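Local coordinates for protein polyphosphate kinase (Porphyromonas gingivalis, PDB 2O8R) that probably catalyses the reversible, magnesium-dependent transfer of the terminal phosphate of ATP to a growing chain of inorganic polyphosphate, at residues Q85-R88 against E89-R93; I295-G298 against N299-L303. The protein carries 3 engineered substitutions. All blocks are in the same frame, centred on the assembly; numbering follows the deposited sequence.

How the interactions relate
From the N terminus, interaction 1 comes first, as about two and a half turns near the start of helix 83-112, within the N-terminal domain range. Some two hundred residues later interaction 2 follows, where strand 294-297 of the middle domain range ends and the chain runs on into a loop. Each joins adjacent segments, so neither closes a long loop, and they lie in series without nesting or crossing. In space they meet, with centres about 15 Å apart: I92 CG1 lies 3.8 Å from I295 CG2, and the R88 side chain also packs on I295. Helix 83-112 thereby lies against an edge strand of the middle-domain sheet.

Interaction 1. Residues Q85-R88 against E89-R93; sequences QAIR and ETVIR
Four backbone hydrogen bonds join Q85-R88 to E89-R93, each from an N-H to the carbonyl oxygen four residues earlier. I92 N bonds to R88 O over 2.9 Å and V91 N reaches I87 O at 2.8 Å, while E89 N and T90 N bond to Q85 O and A86 O in the same way.

Among the polar side chains, Q85 and E89 run side by side in the same direction, as residues four apart on a helix can. Q85 NE2 comes to 3.0 Å from E89 OE2, with the amide and carboxylate planes turned 84° apart. Both residues are exposed, a place that suits long polar chains.

These repeated i to i+4 contacts are those of an alpha-helix, here the amphipathic helix 83-112 of the PPK1 N-terminal domain, and its faces have different neighbours. I87 and V91 form the buried face: their CG2 methyls meet at 3.9 Å, and the two branched residues pack on F52, V57, L49 and Y53 of helix 35-63, which also carries N48, a predicted ATP-binding residue. A86, small enough for close approach, and T90 touch helix 13-29, and R93 forms a salt bridge with E22 of that helix.

On another side R88 and I92 cross at a slant, R88 CG standing 3.8 Å from I92 CD1. The long apolar stem of arginine suits this place beside I92. The R88 chain is extended from CG to NE, its CG anti to the backbone N (chi1 171°), and it carries the guanidinium away to A294, whose carbonyl oxygen accepts a hydrogen bond from NH2.

Interaction 2. Residues I295-G298 against N299-L303; sequences IRSG and NYVNL
S297 and V301 meet across the bend that follows the strand, the serine OG lying 4.0 Å from V301 CG1. A chi1 of 70° sets that hydroxyl between the backbone N and the carbonyl carbon of S297. The valine answers with CG1 anti to its own carbonyl carbon (chi1 -57°), the branch that faces the serine. No hydrogen bond joins the two segments.

Strand 294-297 is one of the two outermost strands, within this chain, of the mixed sheet of the middle domain, and runs parallel to strand 268-272. G298 follows it, where the chain leaves the sheet, and with no side chain it contributes backbone alone, its C lying 3.4 Å from Y300 N. V301 suits its buried place: its side chain packs on M270 of the neighbouring strand and on S231 and K233 of strand 225-235.

At N299 and Y300 the CB points away from residues 295-298, although N299 CB still lies 3.6 Å from G298 C. N299 OD1 stands 4.0 Å above one face of the Y300 ring, displaced toward its rim, while ND2 makes a weak hydrogen bond to D272. The buried Y300 stacks with F208, and its hydroxyl is hydrogen-bonded to D211.

Interaction 1. Residues Q85-R88 against E89-R93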
ATOM      1  N   GLN A  85      -3.669  18.262  33.470  1.00 76.76           N
ATOM      2  CA  GLN A  85      -3.302  19.669  33.499  1.00 71.27           C
ATOM      3  C   GLN A  85      -1.799  19.822  33.305  1.00 79.16           C
ATOM      4  O   GLN A  85      -1.347  20.767  32.660  1.00 82.55           O
ATOM      5  CB  GLN A  85      -3.729  20.284  34.825  1.00 80.60           C
ATOM      6  CG  GLN A  85      -3.457  21.766  34.951  1.00104.20           C
ATOM      7  CD  GLN A  85      -3.077  22.159  36.367  1.00128.50           C
ATOM      8  OE1 GLN A  85      -3.103  21.333  37.286  1.00134.17           O
ATOM      9  NE2 GLN A  85      -2.712  23.423  36.551  1.00129.49           N
ATOM     10  N   ALA A  86      -1.032  18.879  33.849  1.00 74.88           N
ATOM     11  CA  ALA A  86       0.420  18.893  33.721  1.00 64.16           C
ATOM     12  C   ALA A  86       0.854  18.631  32.287  1.00 62.97           C
ATOM     13  O   ALA A  86       1.734  19.323  31.766  1.00 59.01           O
ATOM     14  CB  ALA A  86       1.049  17.884  34.661  1.00 64.64           C
ATOM     15  N   ILE A  87       0.235  17.635  31.657  1.00 59.23           N
ATOM     16  CA  ILE A  87       0.487  17.340  30.248  1.00 74.49           C
ATOM     17  C   ILE A  87       0.261  18.588  29.402  1.00 67.17           C
ATOM     18  O   ILE A  87       1.154  19.036  28.685  1.00 80.47           O
ATOM     19  CB  ILE A  87      -0.424  16.199  29.722  1.00 78.37           C
ATOM     20  CG1 ILE A  87      -0.084  14.878  30.402  1.00 56.34           C
ATOM     21  CG2 ILE A  87      -0.300  16.045  28.197  1.00 84.28           C
ATOM     22  CD1 ILE A  87      -1.149  13.841  30.235  1.00 53.50           C
ATOM     23  N   ARG A  88      -0.931  19.154  29.523  1.00 65.61           N
ATOM     24  CA  ARG A  88      -1.340  20.307  28.740  1.00 69.27           C
ATOM     25  C   ARG A  88      -0.370  21.472  28.898  1.00 70.51           C
ATOM     26  O   ARG A  88       0.011  22.116  27.918  1.00 71.63           O
ATOM     27  CB  ARG A  88      -2.744  20.728  29.157  1.00 63.25           C
ATOM     28  CG  ARG A  88      -3.181  22.036  28.571  1.00 51.06           C
ATOM     29  CD  ARG A  88      -4.544  22.472  29.077  1.00 62.31           C
ATOM     30  NE  ARG A  88      -4.945  23.695  28.400  1.00 69.94           N
ATOM     31  CZ  ARG A  88      -5.720  23.731  27.323  1.00 86.10           C
ATOM     32  NH1 ARG A  88      -6.207  22.610  26.808  1.00 78.88           N
ATOM     33  NH2 ARG A  88      -6.014  24.896  26.768  1.00 98.22           N
ATOM     34  N   GLU A  89       0.042  21.721  30.137  1.00 68.90           N
ATOM     35  CA  GLU A  89       0.956  22.809  30.423  1.00 69.17           C
ATOM     36  C   GLU A  89       2.262  22.579  29.709  1.00 62.04           C
ATOM     37  O   GLU A  89       2.798  23.487  29.082  1.00 62.00           O
ATOM     38  CB  GLU A  89       1.172  22.957  31.926  1.00 77.33           C
ATOM     39  CG  GLU A  89       0.052  23.724  32.620  1.00 88.39           C
ATOM     40  CD  GLU A  89       0.345  24.024  34.080  1.00 97.05           C
ATOM     41  OE1 GLU A  89       1.488  23.782  34.537  1.00 94.43           O
ATOM     42  OE2 GLU A  89      -0.578  24.509  34.771  1.00105.37           O
ATOM     43  N   THR A  90       2.747  21.344  29.779  1.00 72.06           N
ATOM     44  CA  THR A  90       4.006  20.976  29.150  1.00 66.54           C
ATOM     45  C   THR A  90       3.905  21.066  27.640  1.00 66.01           C
ATOM     46  O   THR A  90       4.795  21.630  27.000  1.00 69.68           O
ATOM     47  CB  THR A  90       4.479  19.581  29.604  1.00 60.79           C
ATOM     48  OG1 THR A  90       5.100  19.709  30.883  1.00 51.72           O
ATOM     49  CG2 THR A  90       5.499  18.987  28.635  1.00 48.33           C
ATOM     50  N   VAL A  91       2.811  20.545  27.081  1.00 58.41           N
ATOM     51  CA  VAL A  91       2.637  20.533  25.628  1.00 61.59           C
ATOM     52  C   VAL A  91       2.589  21.951  25.078  1.00 57.27           C
ATOM     53  O   VAL A  91       3.249  22.252  24.094  1.00 67.13           O
ATOM     54  CB  VAL A  91       1.405  19.728  25.180  1.00 62.21           C
ATOM     55  CG1 VAL A  91       1.221  19.838  23.680  1.00 57.99           C
ATOM     56  CG2 VAL A  91       1.569  18.267  25.556  1.00 67.65           C
ATOM     57  N   ILE A  92       1.853  22.829  25.749  1.00 67.83           N
ATOM     58  CA  ILE A  92       1.757  24.228  25.327  1.00 61.43           C
ATOM     59  C   ILE A  92       3.132  24.880  25.261  1.00 58.43           C
ATOM     60  O   ILE A  92       3.423  25.654  24.345  1.00 63.80           O
ATOM     61  CB  ILE A  92       0.776  25.029  26.221  1.00 69.49           C
ATOM     62  CG1 ILE A  92      -0.671  24.635  25.897  1.00 57.13           C
ATOM     63  CG2 ILE A  92       0.959  26.525  26.036  1.00 51.79           C
ATOM     64  CD1 ILE A  92      -1.692  25.133  26.897  1.00 78.57           C
ATOM     65  N   ARG A  93       3.986  24.520  26.214  1.00 54.01           N
ATOM     66  CA  ARG A  93       5.350  25.024  26.260  1.00 62.19           C
ATOM     67  C   ARG A  93       6.189  24.474  25.096  1.00 55.07           C
ATOM     68  O   ARG A  93       6.900  25.222  24.422  1.00 49.90           O
ATOM     69  CB  ARG A  93       5.990  24.706  27.619  1.00 58.32           C
ATOM     70  CG  ARG A  93       7.314  25.413  27.858  1.00 66.30           C
ATOM     71  CD  ARG A  93       8.077  24.868  29.058  1.00 65.38           C
ATOM     72  NE  ARG A  93       8.223  23.410  29.036  1.00100.54           N
ATOM     73  CZ  ARG A  93       9.146  22.736  28.348  1.00 89.99           C
ATOM     74  NH1 ARG A  93      10.036  23.366  27.589  1.00 91.20           N
ATOM     75  NH2 ARG A  93       9.175  21.415  28.420  1.00103.63           N
TER

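Interaction 2. Residues I295-G298 against N299-L303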
ATOM      1  N   ILE A 295      -6.782  23.576  22.311  1.00 87.62           N
ATOM      2  CA  ILE A 295      -5.448  24.140  22.468  1.00 81.53           C
ATOM      3  C   ILE A 295      -5.156  25.075  21.312  1.00 80.60           C
ATOM      4  O   ILE A 295      -5.029  24.639  20.169  1.00 73.51           O
ATOM      5  CB  ILE A 295      -4.355  23.052  22.478  1.00 84.14           C
ATOM      6  CG1 ILE A 295      -4.838  21.797  23.207  1.00 77.73           C
ATOM      7  CG2 ILE A 295      -3.064  23.601  23.083  1.00 81.70           C
ATOM      8  CD1 ILE A 295      -3.888  20.633  23.095  1.00 90.63           C
ATOM      9  N   ARG A 296      -5.056  26.366  21.600  1.00 85.08           N
ATOM     10  CA  ARG A 296      -4.657  27.312  20.573  1.00 94.89           C
ATOM     11  C   ARG A 296      -3.167  27.190  20.284  1.00 91.26           C
ATOM     12  O   ARG A 296      -2.343  27.197  21.196  1.00100.20           O
ATOM     13  CB  ARG A 296      -5.057  28.754  20.908  1.00 90.99           C
ATOM     14  CG  ARG A 296      -5.477  29.026  22.345  1.00108.76           C
ATOM     15  CD  ARG A 296      -6.017  30.451  22.474  1.00103.03           C
ATOM     16  NE  ARG A 296      -5.221  31.384  21.677  1.00117.36           N
ATOM     17  CZ  ARG A 296      -4.131  32.015  22.110  1.00120.34           C
ATOM     18  NH1 ARG A 296      -3.694  31.836  23.351  1.00123.35           N
ATOM     19  NH2 ARG A 296      -3.476  32.833  21.297  1.00114.53           N
ATOM     20  N   SER A 297      -2.836  27.042  19.009  1.00 82.03           N
ATOM     21  CA  SER A 297      -1.453  26.886  18.606  1.00 89.36           C
ATOM     22  C   SER A 297      -1.118  27.785  17.424  1.00 86.89           C
ATOM     23  O   SER A 297      -1.824  28.756  17.145  1.00 89.57           O
ATOM     24  CB  SER A 297      -1.160  25.433  18.256  1.00 74.45           C
ATOM     25  OG  SER A 297      -1.808  25.092  17.054  1.00106.59           O
ATOM     26  N   GLY A 298      -0.036  27.440  16.732  1.00 87.52           N
ATOM     27  CA  GLY A 298       0.494  28.254  15.652  1.00 83.61           C
ATOM     28  C   GLY A 298      -0.326  28.216  14.385  1.00 81.92           C
ATOM     29  O   GLY A 298      -1.435  27.678  14.349  1.00 82.83           O
ATOM     30  N   ASN A 299       0.239  28.785  13.332  1.00 84.27           N
ATOM     31  CA  ASN A 299      -0.514  29.064  12.118  1.00 78.92           C
ATOM     32  C   ASN A 299      -0.655  27.891  11.143  1.00 80.78           C
ATOM     33  O   ASN A 299      -1.524  27.915  10.265  1.00 77.41           O
ATOM     34  CB  ASN A 299       0.109  30.258  11.415  1.00 76.79           C
ATOM     35  CG  ASN A 299      -0.853  30.950  10.524  1.00 67.56           C
ATOM     36  OD1 ASN A 299      -0.850  30.733   9.317  1.00 69.70           O
ATOM     37  ND2 ASN A 299      -1.708  31.785  11.108  1.00 90.26           N
ATOM     38  N   TYR A 300       0.209  26.882  11.291  1.00 78.65           N
ATOM     39  CA  TYR A 300       0.117  25.636  10.517  1.00 74.53           C
ATOM     40  C   TYR A 300       0.028  24.434  11.445  1.00 72.45           C
ATOM     41  O   TYR A 300       0.817  24.317  12.380  1.00 63.62           O
ATOM     42  CB  TYR A 300       1.311  25.474   9.571  1.00 59.41           C
ATOM     43  CG  TYR A 300       1.436  26.602   8.592  1.00 54.01           C
ATOM     44  CD1 TYR A 300       0.692  26.611   7.417  1.00 58.13           C
ATOM     45  CD2 TYR A 300       2.282  27.680   8.851  1.00 50.64           C
ATOM     46  CE1 TYR A 300       0.796  27.667   6.510  1.00 53.86           C
ATOM     47  CE2 TYR A 300       2.391  28.733   7.959  1.00 55.70           C
ATOM     48  CZ  TYR A 300       1.650  28.720   6.789  1.00 47.56           C
ATOM     49  OH  TYR A 300       1.764  29.763   5.904  1.00 56.90           O
ATOM     50  N   VAL A 301      -0.941  23.555  11.188  1.00 52.11           N
ATOM     51  CA  VAL A 301      -1.142  22.371  12.016  1.00 50.39           C
ATOM     52  C   VAL A 301      -0.867  21.068  11.261  1.00 54.71           C
ATOM     53  O   VAL A 301      -0.683  21.059  10.040  1.00 58.90           O
ATOM     54  CB  VAL A 301      -2.565  22.319  12.634  1.00 54.19           C
ATOM     55  CG1 VAL A 301      -2.839  23.570  13.465  1.00 73.28           C
ATOM     56  CG2 VAL A 301      -3.626  22.134  11.567  1.00 53.20           C
ATOM     57  N   ASN A 302      -0.849  19.971  12.006  1.00 52.51           N
ATOM     58  CA  ASN A 302      -0.564  18.649  11.459  1.00 54.88           C
ATOM     59  C   ASN A 302       0.807  18.597  10.807  1.00 51.72           C
ATOM     60  O   ASN A 302       0.973  18.055   9.715  1.00 54.56           O
ATOM     61  CB  ASN A 302      -1.634  18.233  10.463  1.00 39.19           C
ATOM     62  CG  ASN A 302      -1.963  16.780  10.559  1.00 60.44           C
ATOM     63  OD1 ASN A 302      -2.727  16.365  11.434  1.00 81.03           O
ATOM     64  ND2 ASN A 302      -1.404  15.985   9.652  1.00 67.63           N
ATOM     65  N   LEU A 303       1.792  19.153  11.500  1.00 48.99           N
ATOM     66  CA  LEU A 303       3.100  19.342  10.913  1.00 40.34           C
ATOM     67  C   LEU A 303       3.950  18.078  10.832  1.00 50.25           C
ATOM     68  O   LEU A 303       5.131  18.155  10.517  1.00 62.82           O
ATOM     69  CB  LEU A 303       3.847  20.451  11.630  1.00 51.04           C
ATOM     70  CG  LEU A 303       3.351  21.838  11.254  1.00 45.56           C
ATOM     71  CD1 LEU A 303       4.051  22.854  12.130  1.00 30.86           C
ATOM     72  CD2 LEU A 303       3.635  22.110   9.794  1.00 37.09           C
TER